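Local coordinates for protein polynucleotide 5'-triphosphatase (Acanthamoeba polyphaga mimivirus, PDB 3BGY) that removes the gamma-phosphate from the 5'-triphosphate end of mRNA as the N-terminal triphosphatase domain of a multifunctional viral mRNA-capping enzyme, at residues Ser102-Ser106 and Asn107-Arg111; Glu92-Gly95 and Glu96-Lys100. All coordinates share one frame; numbering follows the deposited sequence. Where two conformers were deposited one is given.

Contact 1. Residues Ser102-Ser106 and Asn107-Arg111; sequences SKASS and NDISR
Ser105 reaches forward with its hydroxyl to the first turn of helix 106-115, where Ser105 OG accepts a hydrogen bond from Asp108 N at 3.0 Å, with an N-H...O angle of 152°. This makes Ser105 the N-cap. Its chi1 of 80° sets OG between the backbone N and the carbonyl carbon, the position from which it meets an amide three residues on. The Asp108 carboxylate lies close to the same hydroxyl, Asp108 CG being 3.2 Å from Ser105 OG. The i to i+4 ladder starts at the cap residue itself, with Ile109 N donating to Ser105 O, in the carbonyl plane, and continues with Ser110 N donating to Ser106 O at 2.9 Å. On the buried side Ile109 runs alongside the incoming chain. Ile109 CG1 comes within 3.4 Å of Ser105 O, while Ala104 CB loosely meets the same CG1 at 4.4 Å.

Farther out, Arg111 folds back along the helix towards its start. Arg111 NH2 forms a salt bridge to Asp108 OD1 at 2.6 Å, and Arg111 NE bonds to Asn107 O at 3.2 Å from above the carbonyl plane, on the face opposite the one used by Arg111 N. The two side-chain bonds fix the guanidinium and hold the carboxylate beside the helix start, where its negative charge would probably be favourable.

Helix 106-115 starts here directly after the short turn that follows helix 91-101. Its buried face rests on Ile170 and Tyr172 of strand 169-183 and on Ile199, with Phe97 and Phe101 of the preceding helix packed against Ile109.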
loop_
_atom_site.group_PDB
_atom_site.type_symbol
_atom_site.label_atom_id
_atom_site.label_comp_id
_atom_site.label_asym_id
_atom_site.label_seq_id
_atom_site.Cartn_x
_atom_site.Cartn_y
_atom_site.Cartn_z
ATOM N N SER A 102 -22.001 7.071 7.846
ATOM C CA SER A 102 -21.451 7.918 8.934
ATOM C C SER A 102 -21.938 7.583 10.348
ATOM O O SER A 102 -21.174 7.691 11.314
ATOM C CB SER A 102 -21.747 9.405 8.673
ATOM O OG SER A 102 -20.626 10.077 8.122
ATOM N N LYS A 103 -23.213 7.201 10.445
ATOM C CA LYS A 103 -23.868 6.852 11.710
ATOM C C LYS A 103 -24.353 5.391 11.751
ATOM O O LYS A 103 -25.091 5.007 12.668
ATOM C CB LYS A 103 -25.055 7.814 11.964
ATOM C CG LYS A 103 -24.692 9.306 11.961
ATOM C CD LYS A 103 -25.888 10.222 12.201
ATOM C CE LYS A 103 -25.476 11.687 12.055
ATOM N NZ LYS A 103 -26.513 12.644 12.543
ATOM N N ALA A 104 -23.946 4.576 10.770
ATOM C CA ALA A 104 -24.353 3.157 10.701
ATOM C C ALA A 104 -23.545 2.257 11.636
ATOM O O ALA A 104 -22.443 2.631 12.056
ATOM C CB ALA A 104 -24.256 2.636 9.277
ATOM N N SER A 105 -24.066 1.064 11.934
ATOM C CA SER A 105 -23.362 0.131 12.830
ATOM C C SER A 105 -22.142 -0.477 12.134
ATOM O O SER A 105 -22.138 -0.608 10.909
ATOM C CB SER A 105 -24.285 -0.987 13.321
ATOM O OG SER A 105 -24.445 -2.004 12.347
ATOM N N SER A 106 -21.140 -0.905 12.904
ATOM C CA SER A 106 -19.956 -1.507 12.294
ATOM C C SER A 106 -20.293 -2.831 11.574
ATOM O O SER A 106 -19.702 -3.151 10.536
ATOM C CB SER A 106 -18.827 -1.684 13.309
ATOM O OG SER A 106 -19.087 -2.745 14.179
ATOM N N ASN A 107 -21.303 -3.551 12.077
ATOM C CA ASN A 107 -21.741 -4.802 11.448
ATOM C C ASN A 107 -22.393 -4.521 10.094
ATOM O O ASN A 107 -22.168 -5.280 9.152
ATOM C CB ASN A 107 -22.711 -5.576 12.343
ATOM C CG ASN A 107 -22.836 -7.033 11.933
ATOM O OD1 ASN A 107 -23.881 -7.464 11.458
ATOM N ND2 ASN A 107 -21.762 -7.791 12.105
ATOM N N ASP A 108 -23.136 -3.409 9.998
ATOM C CA ASP A 108 -23.791 -2.968 8.746
ATOM C C ASP A 108 -22.720 -2.600 7.728
ATOM O O ASP A 108 -22.863 -2.895 6.539
ATOM C CB ASP A 108 -24.651 -1.712 8.955
ATOM C CG ASP A 108 -26.015 -2.009 9.596
ATOM O OD1 ASP A 108 -26.446 -3.178 9.594
ATOM O OD2 ASP A 108 -26.646 -1.055 10.088
ATOM N N ILE A 109 -21.657 -1.943 8.208
ATOM C CA ILE A 109 -20.545 -1.549 7.351
ATOM C C ILE A 109 -19.770 -2.773 6.846
ATOM O O ILE A 109 -19.506 -2.874 5.633
ATOM C CB ILE A 109 -19.588 -0.534 8.061
ATOM C CG1 ILE A 109 -20.350 0.741 8.398
ATOM C CG2 ILE A 109 -18.330 -0.240 7.153
ATOM C CD1 ILE A 109 -19.629 1.751 9.284
ATOM N N SER A 110 -19.456 -3.713 7.736
ATOM C CA SER A 110 -18.725 -4.923 7.351
ATOM C C SER A 110 -19.488 -5.763 6.332
ATOM O O SER A 110 -18.926 -6.194 5.326
ATOM C CB SER A 110 -18.410 -5.790 8.561
ATOM O OG SER A 110 -17.539 -5.131 9.450
ATOM N N ARG A 111 -20.802 -5.857 6.532
ATOM C CA ARG A 111 -21.652 -6.666 5.644
ATOM C C ARG A 111 -21.718 -6.018 4.259
ATOM O O ARG A 111 -21.634 -6.719 3.255
ATOM C CB ARG A 111 -23.038 -6.849 6.263
ATOM C CG ARG A 111 -23.055 -7.978 7.275
ATOM C CD ARG A 111 -24.447 -8.142 7.878
ATOM N NE ARG A 111 -24.782 -7.020 8.747
ATOM C CZ ARG A 111 -25.998 -6.761 9.225
ATOM N NH1 ARG A 111 -27.025 -7.538 8.912
ATOM N NH2 ARG A 111 -26.163 -5.756 10.076
#

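Contact 2. Residues Glu92-Gly95 and Glu96-Lys100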
loop_
_atom_site.group_PDB
_atom_site.type_symbol
_atom_site.label_atom_id
_atom_site.label_comp_id
_atom_site.label_asym_id
_atom_site.label_seq_id
_atom_site.Cartn_x
_atom_site.Cartn_y
_atom_site.Cartn_z
ATOM N N GLU A 92 -17.675 9.991 -6.374
ATOM C CA GLU A 92 -19.096 10.077 -6.053
ATOM C C GLU A 92 -19.476 8.931 -5.091
ATOM O O GLU A 92 -20.187 9.160 -4.114
ATOM C CB GLU A 92 -19.932 10.019 -7.341
ATOM C CG GLU A 92 -21.432 10.259 -7.142
ATOM C CD GLU A 92 -22.212 10.439 -8.443
ATOM O OE1 GLU A 92 -21.648 10.257 -9.546
ATOM O OE2 GLU A 92 -23.411 10.771 -8.354
ATOM N N GLN A 93 -18.886 7.749 -5.311
ATOM C CA GLN A 93 -19.128 6.556 -4.487
ATOM C C GLN A 93 -18.539 6.730 -3.071
ATOM O O GLN A 93 -19.157 6.294 -2.092
ATOM C CB GLN A 93 -18.548 5.306 -5.173
ATOM C CG GLN A 93 -18.814 4.001 -4.412
ATOM C CD GLN A 93 -18.665 2.756 -5.258
ATOM O OE1 GLN A 93 -17.934 2.736 -6.254
ATOM N NE2 GLN A 93 -19.387 1.707 -4.878
ATOM N N ILE A 94 -17.383 7.398 -2.982
ATOM C CA ILE A 94 -16.708 7.688 -1.694
ATOM C C ILE A 94 -17.637 8.586 -0.859
ATOM O O ILE A 94 -17.923 8.282 0.305
ATOM C CB ILE A 94 -15.336 8.413 -1.904
ATOM C CG1 ILE A 94 -14.321 7.484 -2.578
ATOM C CG2 ILE A 94 -14.741 8.892 -0.536
ATOM C CD1 ILE A 94 -13.073 8.184 -3.111
ATOM N N GLY A 95 -18.169 9.625 -1.508
ATOM C CA GLY A 95 -19.075 10.570 -0.865
ATOM C C GLY A 95 -20.359 9.913 -0.414
ATOM O O GLY A 95 -20.844 10.184 0.685
ATOM N N GLU A 96 -20.868 8.998 -1.243
ATOM C CA GLU A 96 -22.094 8.255 -0.954
ATOM C C GLU A 96 -21.908 7.308 0.215
ATOM O O GLU A 96 -22.786 7.196 1.066
ATOM C CB GLU A 96 -22.570 7.487 -2.180
ATOM C CG GLU A 96 -23.301 8.355 -3.190
ATOM C CD GLU A 96 -23.949 7.546 -4.295
ATOM O OE1 GLU A 96 -24.594 6.517 -3.989
ATOM O OE2 GLU A 96 -23.825 7.945 -5.470
ATOM N N PHE A 97 -20.732 6.683 0.277
ATOM C CA PHE A 97 -20.397 5.769 1.359
ATOM C C PHE A 97 -20.347 6.536 2.689
ATOM O O PHE A 97 -20.926 6.084 3.670
ATOM C CB PHE A 97 -19.050 5.087 1.080
ATOM C CG PHE A 97 -18.561 4.206 2.210
ATOM C CD1 PHE A 97 -19.040 2.904 2.366
ATOM C CD2 PHE A 97 -17.649 4.709 3.154
ATOM C CE1 PHE A 97 -18.622 2.098 3.458
ATOM C CE2 PHE A 97 -17.221 3.919 4.255
ATOM C CZ PHE A 97 -17.708 2.618 4.407
ATOM N N ILE A 98 -19.623 7.656 2.710
ATOM C CA ILE A 98 -19.485 8.475 3.916
ATOM C C ILE A 98 -20.827 8.996 4.431
ATOM O O ILE A 98 -21.128 8.823 5.607
ATOM C CB ILE A 98 -18.483 9.650 3.712
ATOM C CG1 ILE A 98 -17.070 9.090 3.506
ATOM C CG2 ILE A 98 -18.504 10.637 4.930
ATOM C CD1 ILE A 98 -16.045 10.113 3.079
ATOM N N THR A 99 -21.634 9.588 3.550
ATOM C CA THR A 99 -22.939 10.120 3.945
ATOM C C THR A 99 -23.898 9.032 4.435
ATOM O O THR A 99 -24.552 9.209 5.470
ATOM C CB THR A 99 -23.617 10.936 2.808
ATOM O OG1 THR A 99 -23.736 10.131 1.631
ATOM C CG2 THR A 99 -22.816 12.178 2.484
ATOM N N LYS A 100 -23.911 7.892 3.741
ATOM C CA LYS A 100 -24.789 6.771 4.095
ATOM C C LYS A 100 -24.371 6.019 5.364
ATOM O O LYS A 100 -25.219 5.703 6.200
ATOM C CB LYS A 100 -24.911 5.775 2.929
ATOM C CG LYS A 100 -25.976 4.676 3.125
ATOM C CD LYS A 100 -26.153 3.778 1.904
ATOM C CE LYS A 100 -27.263 2.742 2.148
ATOM N NZ LYS A 100 -27.516 1.857 0.976
#
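Glu96 lies back over the preceding helical turn and meets Glu92 along most of its length. Glu96 CB sits 3.5 Å from Glu92 O, the carbonyl oxygen that also accepts the backbone bond from Glu96 N. With CG anti to its own carbonyl carbon (chi1 -79°), the chain passes beside this oxygen, and Glu96 CG comes to 3.3 Å from Glu92 O. Beyond CG the side chain is extended, carrying Glu96 OE2 to 3.7 Å from Glu92 CG. Glu96 OE2 ends 4.1 Å from Glu92 OE2; the two side chains run side by side, while their carboxylate planes are turned 72° against each other. Such a pairing of like charges probably raises the proton affinity of one or both groups, although both glutamates are on an exposed face.

Another side of the helix is apolar. Ile94 and Ile98 point the same way, and Ile94 CG2 touches Ile98 CD1 at 4.0 Å, one turn apart. Phe97 directs its ring away from the segment 92-95, towards Leu72 and Ile74 of strand 66-77 and towards Ile113 of helix 106-115. Thr99 CG2 lies 3.3 Å from Gly95 O, which also accepts from Thr99 N at an N-H...O angle of 170°.

Successive i to i+4 bonds from Glu92 O through Gly95 O are those of a regular alpha-helix. Its amphipathic pattern, polar and charged on one face and aliphatic and aromatic on another, is that of a surface helix lying against the antiparallel beta barrel of this tunnel triphosphatase.

From the N terminus, the chain leaves strand 83-88 and enters helix 91-101, where contact 2 spans adjoining turns. Contact 1 takes in the short connection after helix 91-101 and the first turn of helix 106-115, before the chain returns to the barrel in strand 122-136. The contacts are in series, neither nested nor crossed, and in each the two segments follow one another directly, so neither closes a long loop. Their centres lie about 13 Å apart, yet they meet where Ile109 CG2 packs against Phe97 CZ at 4.0 Å. Ile199 touches side chains of both. Together the two helices form an excursion between neighbouring barrel strands, packed against strands 66-77 and 169-183.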